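Long-range contacts in dTDP-4-dehydrorhamnose reductase (Bacillus anthracis, PDB 3SC6), which catalyses the NADPH-dependent reduction of dTDP-4-dehydrorhamnose to dTDP-L-rhamnose, the last step in making this activated sugar: residues Ile178-Asp183 against Val235-Val240; Lys5-Ile10 against Arg56-Ile61; Ile185-Tyr190 against His211-Gly216; Asp119-Pro124 against His259-Leu264; Lys147-Arg152 against Ile202-Tyr207. One frame throughout, in Å; residues are numbered along the deposited sequence. Where two conformers were deposited one is given.

Contact 1: residues Ile178-Asp183 against Val235-Val240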
# COMPACT_ATOMS: atom_id res chain seq x y z
N ILE A 178 -3.26 -9.84 -25.83
CA ILE A 178 -2.26 -9.32 -24.90
C ILE A 178 -1.92 -10.37 -23.84
O ILE A 178 -2.80 -10.92 -23.19
CB ILE A 178 -2.73 -8.00 -24.25
CG1 ILE A 178 -1.62 -7.38 -23.39
CG2 ILE A 178 -4.01 -8.22 -23.45
CD1 ILE A 178 -2.01 -6.06 -22.76
N SER A 179 -0.63 -10.64 -23.67
CA SER A 179 -0.17 -11.63 -22.70
C SER A 179 0.12 -11.05 -21.31
O SER A 179 0.83 -10.05 -21.18
CB SER A 179 1.06 -12.37 -23.24
OG SER A 179 2.11 -11.47 -23.51
N VAL A 180 -0.44 -11.70 -20.29
CA VAL A 180 -0.29 -11.29 -18.90
C VAL A 180 0.09 -12.48 -18.01
O VAL A 180 -0.41 -13.58 -18.20
CB VAL A 180 -1.61 -10.72 -18.35
CG1 VAL A 180 -1.48 -10.39 -16.87
CG2 VAL A 180 -2.03 -9.49 -19.16
N VAL A 181 0.97 -12.25 -17.04
CA VAL A 181 1.40 -13.31 -16.13
C VAL A 181 0.19 -13.98 -15.49
O VAL A 181 -0.78 -13.31 -15.12
CB VAL A 181 2.34 -12.75 -15.04
CG1 VAL A 181 2.72 -13.84 -14.05
CG2 VAL A 181 3.59 -12.14 -15.66
N ALA A 182 0.24 -15.31 -15.36
CA ALA A 182 -0.87 -16.07 -14.76
C ALA A 182 -0.44 -17.07 -13.67
O ALA A 182 -1.26 -17.85 -13.20
CB ALA A 182 -1.65 -16.79 -15.85
N ASP A 183 0.83 -17.04 -13.29
CA ASP A 183 1.34 -17.95 -12.26
C ASP A 183 1.66 -17.23 -10.94
O ASP A 183 2.41 -17.74 -10.11
CB ASP A 183 2.55 -18.73 -12.78
CG ASP A 183 3.69 -17.83 -13.21
OD1 ASP A 183 4.75 -18.36 -13.62
OD2 ASP A 183 3.53 -16.59 -13.15
N VAL A 235 -10.99 -8.26 -26.19
CA VAL A 235 -9.57 -8.51 -26.36
C VAL A 235 -9.20 -9.82 -25.67
O VAL A 235 -9.75 -10.15 -24.62
CB VAL A 235 -8.72 -7.38 -25.75
CG1 VAL A 235 -7.24 -7.70 -25.85
CG2 VAL A 235 -9.04 -6.05 -26.42
N ASN A 236 -8.28 -10.57 -26.26
CA ASN A 236 -7.85 -11.84 -25.69
C ASN A 236 -6.67 -11.67 -24.76
O ASN A 236 -5.88 -10.74 -24.91
CB ASN A 236 -7.45 -12.81 -26.81
CG ASN A 236 -8.58 -13.09 -27.76
OD1 ASN A 236 -9.71 -12.62 -27.57
ND2 ASN A 236 -8.30 -13.87 -28.80
N VAL A 237 -6.55 -12.58 -23.80
CA VAL A 237 -5.46 -12.54 -22.83
C VAL A 237 -4.75 -13.89 -22.84
O VAL A 237 -5.38 -14.93 -22.63
CB VAL A 237 -5.96 -12.22 -21.42
CG1 VAL A 237 -4.80 -12.22 -20.44
CG2 VAL A 237 -6.67 -10.87 -21.41
N LEU A 238 -3.44 -13.88 -23.08
CA LEU A 238 -2.64 -15.10 -23.12
C LEU A 238 -1.88 -15.30 -21.81
O LEU A 238 -1.11 -14.43 -21.41
CB LEU A 238 -1.66 -15.05 -24.29
CG LEU A 238 -2.28 -14.88 -25.69
CD1 LEU A 238 -1.20 -14.76 -26.75
CD2 LEU A 238 -3.23 -16.03 -26.01
N PRO A 239 -2.07 -16.46 -21.15
CA PRO A 239 -1.39 -16.73 -19.89
C PRO A 239 0.08 -17.08 -20.08
O PRO A 239 0.40 -18.01 -20.82
CB PRO A 239 -2.14 -17.94 -19.35
CG PRO A 239 -2.63 -18.65 -20.55
CD PRO A 239 -2.90 -17.59 -21.58
N VAL A 240 0.97 -16.34 -19.42
CA VAL A 240 2.41 -16.58 -19.52
C VAL A 240 3.03 -16.79 -18.14
O VAL A 240 2.47 -16.36 -17.13
CB VAL A 240 3.14 -15.43 -20.24
CG1 VAL A 240 2.64 -15.30 -21.67
CG2 VAL A 240 2.95 -14.12 -19.48
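With CG1 swung anti to the backbone N (chi1 -174°), Ile178 turns its CG2 methyl toward Val235, whose CG1 lies 4.1 Å from it, while the longer branch runs off to Met168 and Leu171 of helix 164-172. Val237 likewise carries CG1 anti to its own N (chi1 179°), and this sets that methyl 4.1 Å from CG2 of Val180. Short beta-branched residues suit such extended backbone and give compact, apolar cover. The two strands, 177-181 and 236-240, make a small parallel sheet of their own, separate from the large Rossmann sheet. Val180, Val237 and Pro239 sit on its helix-covered face, against Trp220 and Phe221 of helix 220-231. Backbone bonds zip the strands together in parallel fashion: Ile178 N gives to Asn236 O (2.9 Å), Leu238 N to Ile178 O (3.0 Å), and Val180 N to Leu238 O (3.0 Å). Val240 N to Val180 O is weak, but Ala182 N closes the run on Val240 O at 3.0 Å. Because Leu238 and Val240 supply the donors, Pro239 costs this pairing no N-H, and its CB rests 3.7 Å from Ala182 CB. On the exposed face, small Ser179 sets its CB against Val240 CG1.

Contact 2: residues Lys5-Ile10 against Arg56-Ile61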
# COMPACT_ATOMS: atom_id res chain seq x y z
N LYS A 5 -11.18 19.33 16.07
CA LYS A 5 -10.63 19.70 14.73
C LYS A 5 -9.19 19.18 14.68
O LYS A 5 -8.24 19.97 14.67
CB LYS A 5 -10.65 21.22 14.58
CG LYS A 5 -10.32 21.76 13.19
CD LYS A 5 -11.39 21.36 12.16
CE LYS A 5 -11.12 21.98 10.79
NZ LYS A 5 -12.17 21.65 9.79
N GLU A 6 -9.03 17.87 14.64
CA GLU A 6 -7.70 17.26 14.59
C GLU A 6 -6.88 17.60 13.34
O GLU A 6 -7.42 17.99 12.31
CB GLU A 6 -7.79 15.76 14.85
CG GLU A 6 -8.36 15.45 16.22
CD GLU A 6 -8.47 13.97 16.51
OE1 GLU A 6 -8.09 13.16 15.64
OE2 GLU A 6 -8.95 13.62 17.60
N ARG A 7 -5.57 17.40 13.44
CA ARG A 7 -4.62 17.70 12.38
C ARG A 7 -3.99 16.41 11.89
O ARG A 7 -3.57 15.59 12.71
CB ARG A 7 -3.53 18.49 13.06
CG ARG A 7 -4.10 19.59 13.88
CD ARG A 7 -3.11 20.05 14.89
NE ARG A 7 -3.80 20.85 15.88
CZ ARG A 7 -3.29 21.19 17.05
NH1 ARG A 7 -4.01 21.91 17.90
NH2 ARG A 7 -2.07 20.77 17.39
N VAL A 8 -3.88 16.24 10.58
CA VAL A 8 -3.29 15.02 10.03
C VAL A 8 -2.24 15.34 8.97
O VAL A 8 -2.48 16.14 8.08
CB VAL A 8 -4.35 14.11 9.37
CG1 VAL A 8 -5.42 13.73 10.37
CG2 VAL A 8 -5.00 14.81 8.20
N ILE A 9 -1.07 14.73 9.11
CA ILE A 9 0.01 14.93 8.15
C ILE A 9 0.12 13.70 7.27
O ILE A 9 0.00 12.58 7.75
CB ILE A 9 1.38 15.17 8.84
CG1 ILE A 9 1.38 16.51 9.57
CG2 ILE A 9 2.49 15.21 7.81
CD1 ILE A 9 2.71 16.86 10.22
N ILE A 10 0.33 13.92 5.97
CA ILE A 10 0.46 12.83 5.01
C ILE A 10 1.81 12.94 4.30
O ILE A 10 2.07 13.92 3.61
CB ILE A 10 -0.66 12.85 3.95
CG1 ILE A 10 -2.03 12.74 4.62
CG2 ILE A 10 -0.47 11.71 2.98
CD1 ILE A 10 -3.18 12.73 3.64
N ARG A 56 2.47 19.98 14.66
CA ARG A 56 2.15 19.15 15.82
C ARG A 56 0.80 18.49 15.61
O ARG A 56 -0.22 18.90 16.18
CB ARG A 56 2.22 19.99 17.10
CG ARG A 56 2.04 19.19 18.36
CD ARG A 56 2.31 20.04 19.58
NE ARG A 56 2.23 19.24 20.80
CZ ARG A 56 2.49 19.69 22.02
NH1 ARG A 56 2.88 20.95 22.20
NH2 ARG A 56 2.39 18.88 23.06
N PRO A 57 0.78 17.43 14.78
CA PRO A 57 -0.41 16.67 14.43
C PRO A 57 -0.84 15.54 15.35
O PRO A 57 -0.03 14.94 16.04
CB PRO A 57 -0.03 16.07 13.07
CG PRO A 57 1.43 15.82 13.20
CD PRO A 57 1.98 16.91 14.09
N HIS A 58 -2.14 15.27 15.33
CA HIS A 58 -2.73 14.21 16.12
C HIS A 58 -2.52 12.88 15.41
O HIS A 58 -2.33 11.85 16.04
CB HIS A 58 -4.24 14.43 16.31
CG HIS A 58 -4.60 15.67 17.07
ND1 HIS A 58 -4.83 16.88 16.45
CD2 HIS A 58 -4.79 15.88 18.39
CE1 HIS A 58 -5.13 17.79 17.36
NE2 HIS A 58 -5.11 17.21 18.55
N ILE A 59 -2.55 12.92 14.08
CA ILE A 59 -2.37 11.73 13.27
C ILE A 59 -1.36 11.94 12.15
O ILE A 59 -1.21 13.04 11.64
CB ILE A 59 -3.72 11.35 12.61
CG1 ILE A 59 -4.85 11.39 13.65
CG2 ILE A 59 -3.64 9.97 11.96
CD1 ILE A 59 -6.21 11.09 13.09
N ILE A 60 -0.66 10.87 11.79
CA ILE A 60 0.32 10.92 10.72
C ILE A 60 0.20 9.68 9.86
O ILE A 60 0.48 8.57 10.32
CB ILE A 60 1.77 11.02 11.22
CG1 ILE A 60 1.99 12.30 12.02
CG2 ILE A 60 2.73 11.02 10.04
CD1 ILE A 60 3.43 12.47 12.51
N ILE A 61 -0.23 9.87 8.62
CA ILE A 61 -0.38 8.77 7.69
C ILE A 61 0.88 8.78 6.84
O ILE A 61 1.04 9.60 5.95
CB ILE A 61 -1.62 8.92 6.83
CG1 ILE A 61 -2.85 9.06 7.73
CG2 ILE A 61 -1.75 7.72 5.91
CD1 ILE A 61 -4.14 9.25 6.98
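The carbonyl oxygen of Arg7 takes two backbone donors, His58 N at 3.0 Å and Ile59 N at 3.2 Å, the second arriving nearly along the C=O axis. Arg7 is gripped at its nitrogen too, since its N-H reaches His58 ND1 at 3.1 Å, a little out of the ring plane. Its side chain leaves beside the backbone N (chi1 -49°) and stretches out from CG to NE, which brings NH2 to Arg56 O at 2.9 Å, in the guanidinium plane; His58 CE1 lies over one guanidinium face. Arg56, with positive phi, is the first residue beyond helix 45-55, so Arg7 takes up a carbonyl in the short link between helix and strand 59-62. Glu6 CG comes over one face of the His58 ring in a CH-pi contact, 3.9 Å from its centroid. Farther along, strands 6-11 and 59-62 pair in parallel as neighbours in the Rossmann sheet: Ile9 N bonds Ile59 O, and Ile61 N bonds Ile9 O. Apolar branched residues fill both faces, Val8 CG1 against Ile59 CB (3.7 Å) and Ile9 CD1 against the Pro57 ring. As ND1 accepts a hydrogen bond, the ring proton of a neutral His58 would be expected on NE2.

Contact 3: residues Ile185-Tyr190 against His211-Gly216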
# COMPACT_ATOMS: atom_id res chain seq x y z
N ILE A 185 -0.53 -15.41 -7.97
CA ILE A 185 -1.82 -15.11 -7.38
C ILE A 185 -1.70 -13.99 -6.36
O ILE A 185 -0.72 -13.92 -5.62
CB ILE A 185 -2.44 -16.36 -6.73
CG1 ILE A 185 -2.62 -17.46 -7.78
CG2 ILE A 185 -3.78 -16.03 -6.08
CD1 ILE A 185 -3.23 -18.74 -7.23
N GLY A 186 -2.70 -13.11 -6.33
CA GLY A 186 -2.72 -11.99 -5.40
C GLY A 186 -4.12 -11.45 -5.20
O GLY A 186 -5.09 -12.06 -5.62
N SER A 187 -4.21 -10.30 -4.54
CA SER A 187 -5.51 -9.68 -4.28
C SER A 187 -5.47 -8.18 -4.54
O SER A 187 -4.98 -7.41 -3.71
CB SER A 187 -5.94 -9.96 -2.84
OG SER A 187 -4.99 -9.44 -1.93
N PRO A 188 -6.00 -7.75 -5.70
CA PRO A 188 -6.04 -6.34 -6.07
C PRO A 188 -6.74 -5.51 -5.02
O PRO A 188 -7.85 -5.84 -4.61
CB PRO A 188 -6.85 -6.34 -7.37
CG PRO A 188 -6.71 -7.71 -7.92
CD PRO A 188 -6.53 -8.62 -6.76
N THR A 189 -6.10 -4.42 -4.59
CA THR A 189 -6.68 -3.55 -3.58
C THR A 189 -6.84 -2.12 -4.09
O THR A 189 -5.86 -1.45 -4.42
CB THR A 189 -5.81 -3.52 -2.32
OG1 THR A 189 -5.72 -4.84 -1.78
CG2 THR A 189 -6.40 -2.58 -1.29
N TYR A 190 -8.09 -1.66 -4.14
CA TYR A 190 -8.38 -0.30 -4.59
C TYR A 190 -8.28 0.73 -3.47
O TYR A 190 -8.98 0.65 -2.47
CB TYR A 190 -9.74 -0.25 -5.32
CG TYR A 190 -10.21 1.14 -5.66
CD1 TYR A 190 -9.35 2.08 -6.20
CD2 TYR A 190 -11.55 1.48 -5.57
CE1 TYR A 190 -9.78 3.34 -6.54
CE2 TYR A 190 -12.00 2.73 -5.92
CZ TYR A 190 -11.11 3.66 -6.41
OH TYR A 190 -11.55 4.91 -6.76
N HIS A 211 -3.80 -6.32 8.27
CA HIS A 211 -3.72 -6.62 6.85
C HIS A 211 -4.99 -6.08 6.21
O HIS A 211 -6.08 -6.56 6.50
CB HIS A 211 -3.58 -8.10 6.52
CG HIS A 211 -2.33 -8.74 7.04
ND1 HIS A 211 -2.20 -10.09 7.23
CD2 HIS A 211 -1.18 -8.19 7.49
CE1 HIS A 211 -1.00 -10.35 7.71
NE2 HIS A 211 -0.36 -9.21 7.89
N VAL A 212 -4.84 -5.08 5.35
CA VAL A 212 -5.98 -4.49 4.67
C VAL A 212 -5.84 -4.65 3.16
O VAL A 212 -4.93 -4.09 2.54
CB VAL A 212 -6.11 -2.99 4.99
CG1 VAL A 212 -7.31 -2.40 4.26
CG2 VAL A 212 -6.25 -2.80 6.50
N SER A 213 -6.75 -5.43 2.59
CA SER A 213 -6.77 -5.70 1.16
C SER A 213 -8.16 -6.14 0.81
O SER A 213 -8.94 -6.46 1.69
CB SER A 213 -5.82 -6.85 0.82
OG SER A 213 -4.49 -6.56 1.20
N ASN A 214 -8.48 -6.15 -0.48
CA ASN A 214 -9.80 -6.58 -0.89
C ASN A 214 -9.86 -8.09 -0.76
O ASN A 214 -8.84 -8.78 -0.87
CB ASN A 214 -10.12 -6.12 -2.32
CG ASN A 214 -10.21 -4.61 -2.44
OD1 ASN A 214 -10.23 -4.07 -3.55
ND2 ASN A 214 -10.24 -3.92 -1.32
N THR A 215 -11.05 -8.60 -0.49
CA THR A 215 -11.29 -10.03 -0.32
C THR A 215 -11.07 -10.84 -1.59
O THR A 215 -11.17 -10.31 -2.70
CB THR A 215 -12.75 -10.27 0.14
OG1 THR A 215 -12.98 -9.58 1.37
CG2 THR A 215 -13.03 -11.75 0.33
N GLY A 216 -10.76 -12.12 -1.41
CA GLY A 216 -10.54 -13.04 -2.53
C GLY A 216 -9.15 -13.06 -3.12
O GLY A 216 -8.40 -12.09 -3.04
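Asn214 and Thr189 meet at a slant, Asn214 CG and Thr189 OG1 each beside its own backbone N. In Asn214 (chi1 -65°) this carries the amide from the loop to the end of the strand, at Tyr190, whose N-H reaches OD1 at 3.3 Å. The bond is fairly straight at the hydrogen, 164°, although the donor stands above the amide plane. In Thr189 (chi1 -61°) OG1 comes 3.2 Å from Ser213 CA and accepts a weak bond from Asn214 N; its stronger partner is Ser154 O on strand 148-157, so a hydroxyl able to give and take fits this buried spot. Ser187 places OG between its N and carbonyl carbon, near Ser213 CB, while its CB sits against Gly216 O. Small serines probably help the loop lie close to the strand, and Gly216 takes a positive phi. Trp273 of helix 273-283 covers Pro188 and Asn214. Tyr190 is the N-cap residue of helix 191-202, and its OH bonds Glu283 and Lys159. The arrangement belongs to a beta-alpha-beta crossover of the Rossmann fold: strand 185-190 leads through helix 191-202 into strand 208-211, both parallel to strand 148-157, and Asn214 ties the outgoing loop back to the start of the helix.

Contact 4: residues Asp119-Pro124 against His259-Leu264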
# COMPACT_ATOMS: atom_id res chain seq x y z
N ASP A 119 -1.34 -14.55 8.74
CA ASP A 119 -2.08 -13.66 9.63
C ASP A 119 -1.06 -12.65 10.16
O ASP A 119 0.14 -12.77 9.88
CB ASP A 119 -2.79 -14.39 10.79
CG ASP A 119 -1.85 -15.06 11.76
OD1 ASP A 119 -2.35 -15.66 12.73
OD2 ASP A 119 -0.61 -14.96 11.59
N GLU A 120 -1.52 -11.69 10.93
CA GLU A 120 -0.64 -10.66 11.46
C GLU A 120 0.36 -11.16 12.50
O GLU A 120 1.32 -10.46 12.82
CB GLU A 120 -1.45 -9.51 12.07
CG GLU A 120 -2.45 -8.79 11.14
CD GLU A 120 -3.65 -9.65 10.70
OE1 GLU A 120 -3.72 -10.84 11.06
OE2 GLU A 120 -4.53 -9.10 10.01
N PHE A 121 0.18 -12.38 13.01
CA PHE A 121 1.09 -12.92 14.02
C PHE A 121 2.27 -13.76 13.53
O PHE A 121 3.20 -14.00 14.30
CB PHE A 121 0.29 -13.69 15.06
CG PHE A 121 -0.78 -12.89 15.70
CD1 PHE A 121 -0.49 -12.01 16.73
CD2 PHE A 121 -2.10 -13.00 15.27
CE1 PHE A 121 -1.49 -11.25 17.31
CE2 PHE A 121 -3.10 -12.25 15.85
CZ PHE A 121 -2.79 -11.38 16.87
N HIS A 122 2.23 -14.23 12.28
CA HIS A 122 3.35 -15.03 11.77
C HIS A 122 4.59 -14.17 11.57
O HIS A 122 4.51 -13.03 11.13
CB HIS A 122 3.01 -15.77 10.47
CG HIS A 122 1.98 -16.86 10.64
ND1 HIS A 122 0.82 -16.91 9.90
CD2 HIS A 122 1.95 -17.93 11.47
CE1 HIS A 122 0.12 -17.97 10.27
NE2 HIS A 122 0.78 -18.60 11.22
N ASN A 123 5.74 -14.73 11.93
CA ASN A 123 7.02 -14.04 11.81
C ASN A 123 7.33 -13.80 10.34
O ASN A 123 7.36 -14.75 9.56
CB ASN A 123 8.16 -14.84 12.44
CG ASN A 123 7.98 -15.05 13.93
OD1 ASN A 123 7.06 -14.50 14.54
ND2 ASN A 123 8.86 -15.85 14.52
N PRO A 124 7.53 -12.54 9.96
CA PRO A 124 7.83 -12.26 8.57
C PRO A 124 9.15 -12.84 8.08
O PRO A 124 10.05 -13.13 8.87
CB PRO A 124 7.86 -10.73 8.53
CG PRO A 124 6.97 -10.32 9.65
CD PRO A 124 7.29 -11.30 10.72
N HIS A 259 -7.38 -11.87 7.05
CA HIS A 259 -7.83 -10.65 7.72
C HIS A 259 -8.31 -10.89 9.15
O HIS A 259 -9.50 -10.74 9.45
CB HIS A 259 -8.91 -9.99 6.86
CG HIS A 259 -8.47 -9.73 5.45
ND1 HIS A 259 -7.79 -8.58 5.09
CD2 HIS A 259 -8.60 -10.46 4.33
CE1 HIS A 259 -7.53 -8.63 3.79
NE2 HIS A 259 -8.00 -9.76 3.31
N ASN A 260 -7.38 -11.23 10.04
CA ASN A 260 -7.70 -11.49 11.44
C ASN A 260 -7.94 -10.22 12.25
O ASN A 260 -9.05 -10.00 12.74
CB ASN A 260 -6.61 -12.33 12.11
CG ASN A 260 -6.44 -13.69 11.48
OD1 ASN A 260 -7.15 -14.05 10.53
ND2 ASN A 260 -5.51 -14.48 12.00
N MET A 261 -6.92 -9.39 12.41
CA MET A 261 -7.04 -8.14 13.18
C MET A 261 -8.32 -7.35 12.89
O MET A 261 -8.96 -6.89 13.83
CB MET A 261 -5.79 -7.27 13.04
CG MET A 261 -4.54 -7.87 13.70
SD MET A 261 -4.61 -7.98 15.51
CE MET A 261 -4.73 -6.25 15.94
N LEU A 262 -8.68 -7.18 11.62
CA LEU A 262 -9.91 -6.44 11.30
C LEU A 262 -11.12 -7.16 11.89
O LEU A 262 -11.97 -6.54 12.53
CB LEU A 262 -10.12 -6.30 9.79
CG LEU A 262 -9.13 -5.45 8.99
CD1 LEU A 262 -9.45 -5.56 7.50
CD2 LEU A 262 -9.17 -4.00 9.46
N ARG A 263 -11.18 -8.46 11.67
CA ARG A 263 -12.26 -9.29 12.18
C ARG A 263 -12.25 -9.43 13.70
O ARG A 263 -13.30 -9.54 14.32
CB ARG A 263 -12.24 -10.63 11.45
CG ARG A 263 -13.19 -11.71 11.96
CD ARG A 263 -13.14 -12.89 10.99
NE ARG A 263 -11.77 -13.30 10.69
CZ ARG A 263 -11.06 -14.20 11.38
NH1 ARG A 263 -9.82 -14.48 11.01
NH2 ARG A 263 -11.58 -14.81 12.44
N LEU A 264 -11.06 -9.41 14.30
CA LEU A 264 -10.95 -9.53 15.76
C LEU A 264 -11.22 -8.19 16.46
O LEU A 264 -11.46 -8.15 17.66
CB LEU A 264 -9.56 -10.05 16.17
CG LEU A 264 -9.14 -11.45 15.74
CD1 LEU A 264 -7.70 -11.72 16.15
CD2 LEU A 264 -10.08 -12.51 16.31
O HOH W 1 -6.58 -7.71 9.11
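Glu120 and Met261 make the polar part of this contact. The glutamate chain bends at chi2 (68°), which turns its carboxylate toward the start of helix 260-264, and OE2 accepts a weak bond from Met261 N at 3.4 Å. A water donates to the same OE2 at 2.6 Å and takes a weak bond from Leu262 N, so a second N-H of the first helical turn is reached indirectly. His211 N is another weak donor to this oxygen. Within 119-124 itself, Asp119 to His122 form a type I turn, and Asp119 OD2 takes weak bonds from Phe121 N and His122 N; a short acidic side chain suits the opening position of such a turn.

Apolar contact comes next. The methylene CG of Glu120 lies 3.4 Å from Met261 CG, the two chains crossing at a slant.

The third kind is Met-aromatic. Met261 SD stands 5.1 Å from the centroid of the Phe121 ring, obliquely, with CZ the nearest ring atom at 4.1 Å; the flexible, polarisable thioether can bend to meet a ring at the surface.

A carboxylate set beside the N-terminal turn of a helix, with backbone N-H groups and a water around one oxygen, would be expected to favour its charged form, though the weak bonds suggest a modest effect.

Contact 5: residues Lys147-Arg152 against Ile202-Tyr207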
# COMPACT_ATOMS: atom_id res chain seq x y z
N LYS A 147 1.99 4.31 19.53
CA LYS A 147 0.64 4.67 19.08
C LYS A 147 0.73 4.57 17.58
O LYS A 147 0.93 5.57 16.90
CB LYS A 147 0.27 6.09 19.49
CG LYS A 147 0.23 6.36 20.98
CD LYS A 147 -0.15 7.82 21.22
CE LYS A 147 -0.22 8.16 22.70
NZ LYS A 147 -0.60 9.59 22.92
N TYR A 148 0.60 3.35 17.06
CA TYR A 148 0.70 3.14 15.62
C TYR A 148 -0.22 2.06 15.06
O TYR A 148 -0.77 1.24 15.78
CB TYR A 148 2.14 2.73 15.28
CG TYR A 148 2.57 1.48 16.01
CD1 TYR A 148 2.22 0.23 15.54
CD2 TYR A 148 3.33 1.56 17.17
CE1 TYR A 148 2.60 -0.92 16.21
CE2 TYR A 148 3.71 0.41 17.85
CZ TYR A 148 3.34 -0.83 17.36
OH TYR A 148 3.71 -1.98 18.01
N PHE A 149 -0.33 2.08 13.74
CA PHE A 149 -1.12 1.13 13.00
C PHE A 149 -0.29 0.71 11.80
O PHE A 149 -0.09 1.50 10.88
CB PHE A 149 -2.40 1.76 12.45
CG PHE A 149 -3.32 2.32 13.49
CD1 PHE A 149 -4.28 1.53 14.07
CD2 PHE A 149 -3.24 3.65 13.85
CE1 PHE A 149 -5.14 2.05 15.01
CE2 PHE A 149 -4.09 4.17 14.79
CZ PHE A 149 -5.04 3.37 15.37
N ILE A 150 0.25 -0.50 11.82
CA ILE A 150 1.04 -0.98 10.70
C ILE A 150 0.01 -1.60 9.77
O ILE A 150 -0.58 -2.62 10.10
CB ILE A 150 2.12 -1.99 11.10
CG1 ILE A 150 3.12 -1.34 12.06
CG2 ILE A 150 2.86 -2.48 9.89
CD1 ILE A 150 4.24 -2.25 12.49
N VAL A 151 -0.23 -0.96 8.63
CA VAL A 151 -1.21 -1.45 7.67
C VAL A 151 -0.57 -2.03 6.40
O VAL A 151 -0.15 -1.29 5.51
CB VAL A 151 -2.22 -0.34 7.28
CG1 VAL A 151 -3.20 -0.85 6.24
CG2 VAL A 151 -2.96 0.17 8.52
N ARG A 152 -0.52 -3.35 6.33
CA ARG A 152 0.04 -4.04 5.17
C ARG A 152 -1.05 -4.21 4.13
O ARG A 152 -2.16 -4.64 4.44
CB ARG A 152 0.54 -5.41 5.60
CG ARG A 152 1.68 -5.36 6.57
CD ARG A 152 1.98 -6.71 7.15
NE ARG A 152 3.08 -6.66 8.09
CZ ARG A 152 3.45 -7.67 8.87
NH1 ARG A 152 2.74 -8.79 8.89
NH2 ARG A 152 4.47 -7.53 9.70
N ILE A 202 -7.90 5.36 12.32
CA ILE A 202 -7.41 6.59 12.96
C ILE A 202 -8.37 7.18 14.02
O ILE A 202 -7.92 7.92 14.89
CB ILE A 202 -6.93 7.66 11.93
CG1 ILE A 202 -8.09 8.26 11.15
CG2 ILE A 202 -5.93 7.04 10.95
CD1 ILE A 202 -7.64 9.28 10.12
N HIS A 203 -9.66 6.86 13.95
CA HIS A 203 -10.63 7.36 14.95
C HIS A 203 -10.59 6.55 16.25
O HIS A 203 -11.28 6.88 17.20
CB HIS A 203 -12.08 7.34 14.44
CG HIS A 203 -12.36 8.34 13.36
ND1 HIS A 203 -12.14 8.08 12.02
CD2 HIS A 203 -12.88 9.59 13.43
CE1 HIS A 203 -12.50 9.14 11.31
NE2 HIS A 203 -12.95 10.07 12.14
N THR A 204 -9.78 5.50 16.28
CA THR A 204 -9.66 4.66 17.46
C THR A 204 -8.21 4.55 17.89
O THR A 204 -7.33 5.16 17.28
CB THR A 204 -10.17 3.24 17.18
OG1 THR A 204 -9.36 2.62 16.17
CG2 THR A 204 -11.62 3.27 16.73
N SER A 205 -7.96 3.77 18.94
CA SER A 205 -6.61 3.56 19.45
C SER A 205 -6.31 2.07 19.52
O SER A 205 -5.52 1.62 20.35
CB SER A 205 -6.45 4.21 20.82
OG SER A 205 -7.37 3.68 21.75
N LEU A 206 -6.94 1.30 18.63
CA LEU A 206 -6.76 -0.14 18.55
C LEU A 206 -5.45 -0.34 17.79
O LEU A 206 -5.45 -0.88 16.68
CB LEU A 206 -7.92 -0.75 17.75
CG LEU A 206 -9.34 -0.46 18.23
CD1 LEU A 206 -10.38 -0.99 17.27
CD2 LEU A 206 -9.60 -0.99 19.63
N TYR A 207 -4.34 0.07 18.39
CA TYR A 207 -3.04 -0.04 17.74
C TYR A 207 -2.62 -1.47 17.45
O TYR A 207 -3.09 -2.40 18.09
CB TYR A 207 -1.96 0.63 18.59
CG TYR A 207 -2.32 2.02 19.06
CD1 TYR A 207 -2.45 3.08 18.18
CD2 TYR A 207 -2.43 2.30 20.41
CE1 TYR A 207 -2.77 4.35 18.62
CE2 TYR A 207 -2.73 3.56 20.87
CZ TYR A 207 -2.90 4.58 19.97
OH TYR A 207 -3.20 5.85 20.42
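The close part of the contact is the Tyr207 ring, laid flat over the backbone of Lys147: Lys147 CA stands 3.5 Å from the ring centroid and 15° off its normal, a CH-pi contact. The lysine methylenes run alongside the tyrosine in the same direction, with CG 3.5 Å from OH. Phe149, its CG beside the backbone N (chi1 -60°), sends CZ to within 3.8 Å of Tyr207 CD1. The two rings meet obliquely, and Phe149 CE1 touches Leu206 O at 3.4 Å. A large apolar ring suits this buried place, where it reaches Thr204 O, Leu206 O and Tyr207 at once; Leu206 centres an inverse gamma turn. Toward solvent the contact is looser. The far end of the Lys147 chain leads away, and Ser205 and Leu206 are exposed. No hydrogen bond joins the segments. Phe149 of strand 148-157 packs on Val102 of strand 100-106 and on Leu201 of helix 191-202, while Tyr148 packs on helix 129-144 and its backbone bonds Gly208 as the loop enters strand 208-211.

Contacts 2, 3 and 5 all reach the large Rossmann sheet. Contacts 2 and 5 touch where Ile59 CD1 meets Ile202 CB at 3.7 Å; contacts 3 and 5 share a probable backbone hydrogen bond, Val212 N to Arg152 O, 2.9 Å. Contact 4 leans on contact 3 through the hydrogen bond His259 ND1 to His211 O, 3.0 Å. Bound NADP lies beyond touch of these side chains: Thr189 in contact 3 is about 8 Å from it, Ile61 in contact 2 about 9 Å, and His259 and Phe149 about 12 and 13 Å. Contact 1 stands apart, its centre about 43 Å from that of contact 2, yet strand 177-181 is followed, after a short turn, by strand 185-190 of contact 3.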